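Local coordinates for peptidase M14 domain-containing protein (PDB 2QVP) that is probably a zinc-dependent hydrolase of the M14 metallocarboxypeptidase family, though what it acts on is not established, at residues 174-178 with 203-207; 177-181 with 211-215; 167-171 with 255-259; 127-131 with 141-145; 164-168 with 229-234. One frame throughout, in Å; residues are numbered along the deposited sequence.

Contact 1: residues 174-178 with 203-207; sequences MTDTY and FPIAA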
# COMPACT_ATOMS: atom_id res chain seq x y z
N MSE A 174 -4.46 3.05 -16.87
CA MSE A 174 -5.90 2.85 -16.71
C MSE A 174 -6.67 4.13 -16.37
O MSE A 174 -6.13 5.02 -15.77
CB MSE A 174 -6.20 1.83 -15.61
CG MSE A 174 -5.71 0.44 -15.92
SE MSE A 174 -6.72 -0.51 -17.22
CE MSE A 174 -8.19 -1.18 -16.07
N THR A 175 -7.93 4.17 -16.82
CA THR A 175 -8.96 5.19 -16.51
C THR A 175 -9.96 4.64 -15.46
O THR A 175 -10.49 5.40 -14.65
CB THR A 175 -9.76 5.56 -17.79
OG1 THR A 175 -8.94 6.35 -18.65
CG2 THR A 175 -11.03 6.34 -17.47
N ASP A 176 -10.18 3.32 -15.47
CA ASP A 176 -11.08 2.63 -14.54
C ASP A 176 -10.31 1.99 -13.42
O ASP A 176 -9.12 1.69 -13.57
CB ASP A 176 -11.87 1.55 -15.27
CG ASP A 176 -12.70 2.09 -16.41
OD1 ASP A 176 -13.13 3.27 -16.37
OD2 ASP A 176 -12.91 1.32 -17.36
N THR A 177 -11.02 1.75 -12.32
CA THR A 177 -10.42 1.23 -11.08
C THR A 177 -10.88 -0.20 -10.82
O THR A 177 -11.89 -0.67 -11.34
CB THR A 177 -10.69 2.20 -9.88
OG1 THR A 177 -9.79 1.92 -8.78
CG2 THR A 177 -12.12 2.11 -9.41
N TYR A 178 -10.08 -0.90 -10.02
CA TYR A 178 -10.33 -2.29 -9.66
C TYR A 178 -9.45 -2.60 -8.45
O TYR A 178 -8.67 -1.77 -7.99
CB TYR A 178 -10.02 -3.24 -10.83
CG TYR A 178 -8.58 -3.24 -11.29
CD1 TYR A 178 -8.09 -2.23 -12.10
CD2 TYR A 178 -7.70 -4.27 -10.92
CE1 TYR A 178 -6.78 -2.20 -12.50
CE2 TYR A 178 -6.38 -4.27 -11.34
CZ TYR A 178 -5.92 -3.22 -12.14
OH TYR A 178 -4.61 -3.16 -12.58
N PHE A 203 -14.11 6.69 -9.26
CA PHE A 203 -13.93 6.33 -10.68
C PHE A 203 -14.79 5.20 -11.16
O PHE A 203 -15.26 4.41 -10.36
CB PHE A 203 -12.49 5.86 -10.90
CG PHE A 203 -11.48 6.68 -10.20
CD1 PHE A 203 -11.17 7.94 -10.67
CD2 PHE A 203 -10.81 6.18 -9.07
CE1 PHE A 203 -10.22 8.73 -10.01
CE2 PHE A 203 -9.86 6.96 -8.41
CZ PHE A 203 -9.56 8.22 -8.89
N PRO A 204 -14.94 5.07 -12.49
CA PRO A 204 -15.70 3.90 -12.95
C PRO A 204 -14.95 2.59 -12.65
O PRO A 204 -13.70 2.57 -12.64
CB PRO A 204 -15.83 4.11 -14.46
CG PRO A 204 -15.24 5.45 -14.77
CD PRO A 204 -14.44 5.89 -13.61
N ILE A 205 -15.70 1.53 -12.36
CA ILE A 205 -15.14 0.22 -12.04
C ILE A 205 -14.75 -0.44 -13.37
O ILE A 205 -15.48 -0.28 -14.35
CB ILE A 205 -16.14 -0.68 -11.24
CG1 ILE A 205 -16.59 -0.01 -9.92
CG2 ILE A 205 -15.55 -2.02 -10.97
CD1 ILE A 205 -15.48 0.40 -8.98
N ALA A 206 -13.61 -1.13 -13.39
CA ALA A 206 -13.11 -1.80 -14.60
C ALA A 206 -14.07 -2.92 -15.07
O ALA A 206 -14.56 -3.72 -14.26
CB ALA A 206 -11.68 -2.36 -14.37
N ALA A 207 -14.38 -2.94 -16.37
CA ALA A 207 -15.29 -3.93 -16.96
C ALA A 207 -14.64 -5.32 -16.92
O ALA A 207 -13.40 -5.44 -16.87
CB ALA A 207 -15.70 -3.53 -18.41
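Thr177 is gripped at both ends of its backbone by the 203-207 segment. Its N donates to Pro204 O at 2.8 Å in a nearly straight bond of 166°, and its O accepts from Ala206 N at 2.7 Å. Around this pair the side chains close in. Asp176 crosses Pro204 at about a right angle, with OD1 3.4 Å from Pro204 CB, while its CB settles 3.6 Å from Ala206 CA. A glycine in place of Asp176 would probably leave the pyrrolidine ring and the Ala206 backbone without their cover and let this loop flex. On the other flank, Thr177 OG1 stands anti to the backbone N (chi1 -163°), which turns CG2 to the 203-207 segment, 3.8 Å from Ile205 CD1. With one residue bonding to both neighbours of Ile205, the pattern is that of a parallel beta bridge, here a single one joining two irregular loops rather than a true sheet. Ala206 CB lies 4.0 Å from Tyr178 CB and 4.1 Å from CE of Met174, a selenomethionine. Further out, the bridge is tied to the central sheet. Thr177 OG1 is hydrogen-bonded to the backbone O of Glu245, the predicted proton donor/acceptor, and Tyr178 enters strand 178-182 with its hydroxyl bonded to Asp171. Phe203, whose ring lies obliquely beside Thr177 CB, reaches back to helix 252-270, where it packs on Arg255 and Ala258.

Contact 2: residues 177-181 with 211-215; sequences TYVYT and VDNCP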
# COMPACT_ATOMS: atom_id res chain seq x y z
N THR A 177 -11.02 1.75 -12.32
CA THR A 177 -10.42 1.23 -11.08
C THR A 177 -10.88 -0.20 -10.82
O THR A 177 -11.89 -0.67 -11.34
CB THR A 177 -10.69 2.20 -9.88
OG1 THR A 177 -9.79 1.92 -8.78
CG2 THR A 177 -12.12 2.11 -9.41
N TYR A 178 -10.08 -0.90 -10.02
CA TYR A 178 -10.33 -2.29 -9.66
C TYR A 178 -9.45 -2.60 -8.45
O TYR A 178 -8.67 -1.77 -7.99
CB TYR A 178 -10.02 -3.24 -10.83
CG TYR A 178 -8.58 -3.24 -11.29
CD1 TYR A 178 -8.09 -2.23 -12.10
CD2 TYR A 178 -7.70 -4.27 -10.92
CE1 TYR A 178 -6.78 -2.20 -12.50
CE2 TYR A 178 -6.38 -4.27 -11.34
CZ TYR A 178 -5.92 -3.22 -12.14
OH TYR A 178 -4.61 -3.16 -12.58
N VAL A 179 -9.62 -3.80 -7.92
CA VAL A 179 -8.86 -4.27 -6.78
C VAL A 179 -8.49 -5.74 -6.96
O VAL A 179 -9.18 -6.51 -7.67
CB VAL A 179 -9.65 -4.11 -5.46
CG1 VAL A 179 -9.78 -2.65 -5.08
CG2 VAL A 179 -11.03 -4.82 -5.57
N TYR A 180 -7.35 -6.09 -6.36
CA TYR A 180 -6.88 -7.45 -6.22
C TYR A 180 -7.25 -7.72 -4.79
O TYR A 180 -6.88 -6.92 -3.93
CB TYR A 180 -5.36 -7.61 -6.34
CG TYR A 180 -4.79 -7.53 -7.74
CD1 TYR A 180 -4.41 -6.32 -8.28
CD2 TYR A 180 -4.66 -8.68 -8.52
CE1 TYR A 180 -3.92 -6.23 -9.58
CE2 TYR A 180 -4.14 -8.61 -9.82
CZ TYR A 180 -3.79 -7.39 -10.34
OH TYR A 180 -3.26 -7.32 -11.60
N THR A 181 -7.98 -8.79 -4.50
CA THR A 181 -8.26 -9.12 -3.10
C THR A 181 -7.98 -10.58 -2.78
O THR A 181 -7.94 -11.45 -3.66
CB THR A 181 -9.72 -8.77 -2.71
OG1 THR A 181 -10.61 -9.57 -3.49
CG2 THR A 181 -10.02 -7.28 -2.91
N VAL A 211 -7.08 -7.87 -17.13
CA VAL A 211 -6.25 -6.73 -16.78
C VAL A 211 -4.94 -7.40 -16.39
O VAL A 211 -4.95 -8.27 -15.50
CB VAL A 211 -6.84 -5.90 -15.63
CG1 VAL A 211 -5.85 -4.81 -15.19
CG2 VAL A 211 -8.17 -5.29 -16.05
N ASP A 212 -3.85 -7.05 -17.09
CA ASP A 212 -2.50 -7.62 -16.86
C ASP A 212 -2.50 -9.16 -16.79
O ASP A 212 -1.82 -9.77 -15.95
CB ASP A 212 -1.85 -6.98 -15.62
CG ASP A 212 -1.61 -5.48 -15.80
OD1 ASP A 212 -1.81 -4.98 -16.94
OD2 ASP A 212 -1.22 -4.81 -14.82
N ASN A 213 -3.29 -9.76 -17.68
CA ASN A 213 -3.45 -11.21 -17.82
C ASN A 213 -4.20 -11.90 -16.65
O ASN A 213 -4.11 -13.12 -16.48
CB ASN A 213 -2.07 -11.85 -18.10
CG ASN A 213 -2.14 -12.97 -19.13
OD1 ASN A 213 -2.69 -14.04 -18.88
ND2 ASN A 213 -1.54 -12.72 -20.30
N CYS A 214 -4.98 -11.11 -15.88
CA CYS A 214 -5.80 -11.60 -14.75
C CYS A 214 -7.28 -11.32 -14.98
O CYS A 214 -7.63 -10.22 -15.43
CB CYS A 214 -5.43 -10.90 -13.45
SG CYS A 214 -3.80 -11.25 -12.88
N PRO A 215 -8.16 -12.29 -14.63
CA PRO A 215 -9.59 -12.03 -14.81
C PRO A 215 -10.18 -11.11 -13.70
O PRO A 215 -10.14 -11.46 -12.49
CB PRO A 215 -10.20 -13.43 -14.77
CG PRO A 215 -9.28 -14.22 -13.90
CD PRO A 215 -7.92 -13.62 -14.03
O HOH W 1 -2.89 -5.05 -12.54
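Val211 CG1 presses against the hydroxyl end of Tyr178, and this is the tight spot of the contact: the methyl is 3.4 Å from Tyr178 CZ, approaching the ring obliquely. A chi1 of 173° points this branch of Val211 away from its own backbone N and at the tyrosine, and the two side chains meet from opposite directions. Two residues further along the strand, at Tyr180, the packing is looser. Cys214 SG sits at the edge of the Tyr180 ring, 4.1 Å from Tyr180 CE2 and close to the ring plane, a sulfur-aromatic contact without overlap. Toward the exposed Asp212, a water takes over from direct packing. It donates to Tyr178 OH at 2.6 Å and to Asp212 OD2 at 2.8 Å, and is also bonded to Tyr180 OH, lying at the edge of both rings. Tyr178 OH has a further partner in the Asp171 carboxylate. A phenylalanine in place of Tyr178 would probably keep part of the packing on Val211 but cost the water one of its three partners and Asp171 the tyrosine hydroxyl. The partner segment folds as a two-residue beta hairpin: a type I' turn from Val211 to Cys214, closed by paired backbone bonds and set beside the sheet strand that carries both tyrosines.

Contact 3: residues 167-171 with 255-259; sequences TCHED and RILAN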
# COMPACT_ATOMS: atom_id res chain seq x y z
N THR A 167 -2.18 -2.85 0.18
CA THR A 167 -1.10 -2.17 -0.54
C THR A 167 -1.77 -1.27 -1.58
O THR A 167 -2.67 -1.69 -2.29
CB THR A 167 -0.10 -3.12 -1.19
OG1 THR A 167 0.26 -4.12 -0.25
CG2 THR A 167 1.12 -2.35 -1.58
N CYS A 168 -1.32 -0.02 -1.66
CA CYS A 168 -1.95 0.96 -2.51
C CYS A 168 -1.18 1.24 -3.78
O CYS A 168 -0.23 2.02 -3.80
CB CYS A 168 -2.20 2.21 -1.66
SG CYS A 168 -3.42 1.79 -0.32
N HIS A 169 -1.66 0.59 -4.85
CA HIS A 169 -1.09 0.70 -6.20
C HIS A 169 -1.91 1.61 -7.09
O HIS A 169 -2.98 2.08 -6.70
CB HIS A 169 -1.00 -0.69 -6.83
CG HIS A 169 0.17 -1.48 -6.37
ND1 HIS A 169 0.37 -1.82 -5.05
CD2 HIS A 169 1.21 -2.01 -7.05
CE1 HIS A 169 1.49 -2.50 -4.94
NE2 HIS A 169 2.02 -2.64 -6.14
N GLU A 170 -1.34 1.88 -8.28
CA GLU A 170 -1.99 2.58 -9.34
C GLU A 170 -1.67 1.86 -10.63
O GLU A 170 -0.57 1.32 -10.78
CB GLU A 170 -1.49 4.01 -9.47
CG GLU A 170 -1.52 4.82 -8.23
CD GLU A 170 -1.80 6.24 -8.56
OE1 GLU A 170 -3.00 6.52 -8.68
OE2 GLU A 170 -0.85 7.05 -8.67
N ASP A 171 -2.62 1.83 -11.56
CA ASP A 171 -2.39 1.20 -12.87
C ASP A 171 -2.27 2.45 -13.76
O ASP A 171 -3.28 3.05 -14.13
CB ASP A 171 -3.53 0.24 -13.21
CG ASP A 171 -3.18 -0.72 -14.33
OD1 ASP A 171 -2.36 -0.36 -15.22
OD2 ASP A 171 -3.80 -1.80 -14.36
N ARG A 255 -7.18 10.68 -7.32
CA ARG A 255 -6.50 9.44 -6.93
C ARG A 255 -6.00 9.47 -5.49
O ARG A 255 -6.07 8.45 -4.80
CB ARG A 255 -5.32 9.16 -7.86
CG ARG A 255 -5.70 8.77 -9.30
CD ARG A 255 -4.39 8.61 -10.03
NE ARG A 255 -3.90 9.81 -10.60
CZ ARG A 255 -2.63 10.06 -10.90
NH1 ARG A 255 -1.61 9.24 -10.59
NH2 ARG A 255 -2.38 11.23 -11.45
N ILE A 256 -5.50 10.63 -5.04
CA ILE A 256 -5.07 10.80 -3.64
C ILE A 256 -6.26 10.57 -2.69
O ILE A 256 -6.15 9.82 -1.71
CB ILE A 256 -4.37 12.17 -3.39
CG1 ILE A 256 -2.99 12.19 -4.05
CG2 ILE A 256 -4.23 12.45 -1.88
CD1 ILE A 256 -2.30 13.56 -4.05
N LEU A 257 -7.41 11.17 -3.02
CA LEU A 257 -8.59 11.02 -2.16
C LEU A 257 -9.13 9.60 -2.14
O LEU A 257 -9.53 9.14 -1.08
CB LEU A 257 -9.69 12.02 -2.55
CG LEU A 257 -9.32 13.48 -2.34
CD1 LEU A 257 -10.30 14.44 -3.06
CD2 LEU A 257 -9.23 13.78 -0.84
N ALA A 258 -9.11 8.94 -3.29
CA ALA A 258 -9.58 7.57 -3.43
C ALA A 258 -8.72 6.61 -2.65
O ALA A 258 -9.23 5.69 -2.01
CB ALA A 258 -9.60 7.17 -4.92
N ASN A 259 -7.41 6.80 -2.73
CA ASN A 259 -6.49 6.00 -1.93
C ASN A 259 -6.78 6.12 -0.43
O ASN A 259 -6.94 5.10 0.26
CB ASN A 259 -5.03 6.36 -2.28
CG ASN A 259 -4.53 5.60 -3.49
OD1 ASN A 259 -4.14 4.46 -3.37
ND2 ASN A 259 -4.52 6.24 -4.65
O HOH W 2 -4.73 2.33 -4.76
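Strand 167-171 and helix 255-259 run close to antiparallel, at 148° with their axes 10.3 Å apart, so that Cys168 comes opposite Asn259 and Glu170 opposite Arg255. This is helix-on-sheet packing at the heart of the alpha/beta fold of the zinc exopeptidases: strand 165-171 is a central strand of the mixed sheet, and helix 252-270 lies against one face. Alternation along the strand sends Cys168 and Glu170 to the helix, whereas His169 points the other way and touches the predicted catalytic Glu245. The buried charges pair through a single N-H. Arg255 NH1 donates to Glu170 OE2 at 3.0 Å, meeting the oxygen on its syn side but 28° out of the carboxylate plane. The acid lies at the edge of the guanidinium, and the two planes are nearly parallel. The arginine chain, bent at chi3, swings the guanidinium across to it. OE2 also accepts from Ala80 N, and OE1 is hydrogen-bonded to Thr246 OG1, which should fix the rotation of the carboxylate, while Arg255 also makes a cation-pi contact with Trp12. One helical turn along, Asn259 OD1 rests 3.4 Å from Cys168 CB. A water lies 2.6 Å from both Asn259 OD1 and His169 O, linking helix to strand. The amide is steadied by Thr246 OG1, bonded to ND2, and by its own helix: Asn259 ND2 donates to Arg255 O at 2.7 Å from one face of the carbonyl plane, 47° out of it, while Asn259 N reaches the same oxygen from the other face.

Contact 4: residues 127-131 with 141-145; sequences NRGFF and ADTSA. With SO4 (sulfate ion), chain D.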
# COMPACT_ATOMS: atom_id res chain seq x y z
N ASN A 127 8.23 -4.67 -6.07
CA ASN A 127 7.03 -5.38 -5.68
C ASN A 127 7.13 -6.88 -5.92
O ASN A 127 6.24 -7.60 -5.55
CB ASN A 127 5.82 -4.83 -6.43
CG ASN A 127 4.49 -5.35 -5.91
OD1 ASN A 127 4.28 -5.48 -4.72
ND2 ASN A 127 3.60 -5.68 -6.82
N ARG A 128 8.19 -7.38 -6.54
CA ARG A 128 8.27 -8.82 -6.75
C ARG A 128 9.51 -9.45 -6.13
O ARG A 128 10.41 -8.76 -5.65
CB ARG A 128 7.95 -9.18 -8.22
CG ARG A 128 6.36 -9.06 -8.47
CD ARG A 128 5.77 -9.86 -9.63
NE ARG A 128 5.78 -11.31 -9.41
CZ ARG A 128 5.59 -12.23 -10.37
NH1 ARG A 128 5.32 -11.89 -11.64
NH2 ARG A 128 5.67 -13.55 -10.07
N GLY A 129 9.45 -10.77 -6.00
CA GLY A 129 10.51 -11.56 -5.38
C GLY A 129 10.41 -11.74 -3.88
O GLY A 129 11.43 -11.73 -3.20
N PHE A 130 9.20 -11.92 -3.37
CA PHE A 130 8.98 -12.18 -1.94
C PHE A 130 8.56 -13.63 -1.83
O PHE A 130 7.49 -13.99 -2.31
CB PHE A 130 7.89 -11.28 -1.39
CG PHE A 130 8.27 -9.83 -1.37
CD1 PHE A 130 8.98 -9.31 -0.29
CD2 PHE A 130 7.92 -8.98 -2.43
CE1 PHE A 130 9.33 -7.96 -0.26
CE2 PHE A 130 8.29 -7.65 -2.42
CZ PHE A 130 8.99 -7.13 -1.32
N PHE A 131 9.38 -14.45 -1.18
CA PHE A 131 9.14 -15.88 -1.12
C PHE A 131 9.02 -16.36 0.31
O PHE A 131 9.51 -15.72 1.24
CB PHE A 131 10.26 -16.67 -1.81
CG PHE A 131 10.53 -16.22 -3.18
CD1 PHE A 131 9.80 -16.76 -4.25
CD2 PHE A 131 11.46 -15.21 -3.42
CE1 PHE A 131 10.02 -16.30 -5.53
CE2 PHE A 131 11.71 -14.77 -4.70
CZ PHE A 131 10.97 -15.30 -5.77
N ALA A 141 16.32 -14.64 -6.69
CA ALA A 141 17.08 -14.05 -7.81
C ALA A 141 16.54 -12.71 -8.28
O ALA A 141 17.31 -11.84 -8.62
CB ALA A 141 17.15 -15.04 -8.97
N ASP A 142 15.23 -12.52 -8.24
CA ASP A 142 14.62 -11.26 -8.69
C ASP A 142 14.22 -10.26 -7.57
O ASP A 142 13.49 -9.32 -7.86
CB ASP A 142 13.41 -11.57 -9.59
CG ASP A 142 12.26 -12.26 -8.85
OD1 ASP A 142 12.46 -12.92 -7.79
OD2 ASP A 142 11.14 -12.16 -9.38
N THR A 143 14.66 -10.45 -6.33
CA THR A 143 14.27 -9.52 -5.26
C THR A 143 15.09 -8.25 -5.41
O THR A 143 16.28 -8.30 -5.69
CB THR A 143 14.40 -10.16 -3.85
OG1 THR A 143 13.77 -11.44 -3.86
CG2 THR A 143 13.76 -9.32 -2.77
N SER A 144 14.44 -7.10 -5.29
CA SER A 144 15.11 -5.81 -5.35
C SER A 144 15.76 -5.54 -4.00
O SER A 144 15.42 -6.21 -3.00
CB SER A 144 14.10 -4.72 -5.59
OG SER A 144 13.39 -4.51 -4.38
N ALA A 145 16.67 -4.56 -3.97
CA ALA A 145 17.32 -4.11 -2.71
C ALA A 145 16.31 -3.79 -1.59
O ALA A 145 16.52 -4.14 -0.44
CB ALA A 145 18.20 -2.89 -2.97
S SO4 D . 4.38 -6.19 -10.58
O1 SO4 D . 5.40 -5.45 -9.86
O2 SO4 D . 3.26 -5.34 -10.94
O3 SO4 D . 4.94 -6.78 -11.78
O4 SO4 D . 3.84 -7.24 -9.69
O HOH W 3 11.59 -6.82 -4.25
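Gly129 and Thr143 bring two irregular backbones within 4.3 Å of each other, CA to CA. Such closeness suits a glycine: Gly129 has a positive phi of 88°, and a side chain there would run into Thr143 OG1 and Asp142 OD1. The threonine hydroxyl is directed at Gly129 O, but the modelled 2.4 Å between Thr143 OG1 and Gly129 O is too short to trust in detail. Asp142 OD1 lies 3.4 Å from Gly129 CA and also meets the ring edge of Phe131, 3.5 Å from CZ and in the ring plane, with carboxylate and ring planes 40° apart. Alongside, a water joins the two backbones, donating to Arg128 O at 2.7 Å and accepting from Ser144 N at 3.0 Å. Ser144, whose N carries this link, is the N-cap of the helix that follows, its OG bonded to Gly147 N. Beside Asn127 and Arg128, a sulfate, probably from the crystallisation liquor, is held weakly by Asn127 ND2 and touches Arg128 CD; Asn125 bonds it too. An Asn-Arg pair binds the substrate's terminal carboxylate in M14 carboxypeptidases, and an anion here is consistent with a similar pocket. Arg128 NE itself bonds Thr227 OG1.

Contact 5: residues 164-168 with 229-234; sequences GILTC and FESFLV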
# COMPACT_ATOMS: atom_id res chain seq x y z
N GLY A 164 -4.66 -8.23 8.39
CA GLY A 164 -4.91 -7.58 7.11
C GLY A 164 -3.74 -6.81 6.51
O GLY A 164 -3.00 -6.18 7.23
N ILE A 165 -3.61 -6.86 5.18
CA ILE A 165 -2.68 -6.08 4.40
C ILE A 165 -3.46 -5.32 3.31
O ILE A 165 -4.35 -5.86 2.65
CB ILE A 165 -1.52 -6.92 3.77
CG1 ILE A 165 -0.67 -6.06 2.83
CG2 ILE A 165 -1.98 -8.24 3.03
CD1 ILE A 165 -0.04 -4.86 3.53
N LEU A 166 -3.17 -4.02 3.19
CA LEU A 166 -3.67 -3.22 2.11
C LEU A 166 -2.44 -2.57 1.47
O LEU A 166 -1.71 -1.89 2.19
CB LEU A 166 -4.61 -2.14 2.59
CG LEU A 166 -5.01 -1.01 1.60
CD1 LEU A 166 -5.80 -1.54 0.42
CD2 LEU A 166 -5.79 0.08 2.28
N THR A 167 -2.18 -2.85 0.18
CA THR A 167 -1.10 -2.17 -0.54
C THR A 167 -1.77 -1.27 -1.58
O THR A 167 -2.67 -1.69 -2.29
CB THR A 167 -0.10 -3.12 -1.19
OG1 THR A 167 0.26 -4.12 -0.25
CG2 THR A 167 1.12 -2.35 -1.58
N CYS A 168 -1.32 -0.02 -1.66
CA CYS A 168 -1.95 0.96 -2.51
C CYS A 168 -1.18 1.24 -3.78
O CYS A 168 -0.23 2.02 -3.80
CB CYS A 168 -2.20 2.21 -1.66
SG CYS A 168 -3.42 1.79 -0.32
N PHE A 229 4.49 -8.54 -2.70
CA PHE A 229 4.55 -8.33 -1.26
C PHE A 229 3.24 -8.82 -0.55
O PHE A 229 3.28 -9.53 0.46
CB PHE A 229 4.91 -6.86 -0.96
CG PHE A 229 5.01 -6.52 0.50
CD1 PHE A 229 6.05 -7.04 1.29
CD2 PHE A 229 4.10 -5.65 1.09
CE1 PHE A 229 6.16 -6.70 2.62
CE2 PHE A 229 4.21 -5.29 2.42
CZ PHE A 229 5.23 -5.83 3.20
N GLU A 230 2.10 -8.45 -1.11
CA GLU A 230 0.77 -8.84 -0.57
C GLU A 230 0.49 -10.35 -0.67
O GLU A 230 -0.12 -10.91 0.22
CB GLU A 230 -0.40 -7.98 -1.18
CG GLU A 230 -0.69 -8.08 -2.68
CD GLU A 230 0.26 -7.27 -3.60
OE1 GLU A 230 1.27 -6.69 -3.13
OE2 GLU A 230 -0.00 -7.24 -4.83
N SER A 231 0.90 -10.98 -1.77
CA SER A 231 0.83 -12.45 -1.89
C SER A 231 1.67 -13.09 -0.78
O SER A 231 1.22 -14.02 -0.13
CB SER A 231 1.35 -12.94 -3.25
OG SER A 231 0.45 -12.65 -4.29
N PHE A 232 2.89 -12.58 -0.58
CA PHE A 232 3.78 -13.06 0.48
C PHE A 232 3.12 -12.97 1.88
O PHE A 232 3.13 -13.93 2.63
CB PHE A 232 5.13 -12.29 0.43
CG PHE A 232 5.96 -12.41 1.71
CD1 PHE A 232 6.68 -13.55 1.96
CD2 PHE A 232 6.02 -11.37 2.62
CE1 PHE A 232 7.43 -13.68 3.15
CE2 PHE A 232 6.78 -11.48 3.79
CZ PHE A 232 7.48 -12.65 4.06
N LEU A 233 2.59 -11.80 2.22
CA LEU A 233 1.96 -11.59 3.54
C LEU A 233 0.68 -12.37 3.75
O LEU A 233 0.42 -12.77 4.89
CB LEU A 233 1.71 -10.10 3.80
CG LEU A 233 2.95 -9.24 4.03
CD1 LEU A 233 2.49 -7.83 4.26
CD2 LEU A 233 3.78 -9.79 5.23
N VAL A 234 -0.10 -12.59 2.68
CA VAL A 234 -1.30 -13.45 2.75
C VAL A 234 -0.87 -14.92 2.96
O VAL A 234 -1.44 -15.62 3.83
CB VAL A 234 -2.23 -13.28 1.53
CG1 VAL A 234 -3.29 -14.38 1.49
CG2 VAL A 234 -2.84 -11.87 1.53
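Ile165 is the main apolar side chain of the strand on this face, and it meets four residues of helix 229-234. With chi1 at 174° the longer branch trails away from the backbone N and reaches Leu233, CG1 lying 3.9 Å from Leu233 CD1 and the two side chains crossing at about a right angle. The shorter branch does separate work: Ile165 CG2 touches Val234 CG2 at 4.0 Å and lies 4.3 Å from the backbone O of Glu230. At the far end of the long branch, Ile165 CD1 comes obliquely to the Phe229 ring, 4.4 Å from CE2. Leu233 also leans over one face of that ring, its CG 4.2 Å above the plane and offset toward the rim, so the helix residues pack on each other as well as on the strand. Leu166 turns its back on this helix and packs on Met263 and Phe266 of helix 252-270. Thr167 returns to the first face, near Phe229 and Glu230, with its hydroxyl bonded to Ser71 OG; its exact position is uncertain, since the residue has two modelled conformers. Cys168, like Leu166, packs on Met263. Strand and helix axes run 9.0 Å apart and antiparallel at 178°, and with helices on both faces of one central strand the arrangement is the three-layer alpha/beta/alpha sandwich of the zinc-dependent exopeptidases.

Contacts 3 and 5 lie in the core, each about 8 Å from the centre of the chain, and share strand 165-171: contact 3 sets charge and amide chemistry on one face, contact 5 mostly hydrocarbon on the other. Contacts 1, 2 and 4 lie farther out, at 16 to 18 Å: contact 1 uses two backbone bonds, contact 2 ring packing and a water, contact 4 a close loop pairing with a water. Contacts 1 and 2 meet at Tyr178, whose OH is 2.4 Å from Asp171 OD2 of contact 3, a probable hydrogen bond. Contact 4 touches contact 5, Phe130 CB lying 3.5 Å from Phe232 CB, and its Asn127 packs near His169 of contact 3, close to the predicted catalytic Glu245.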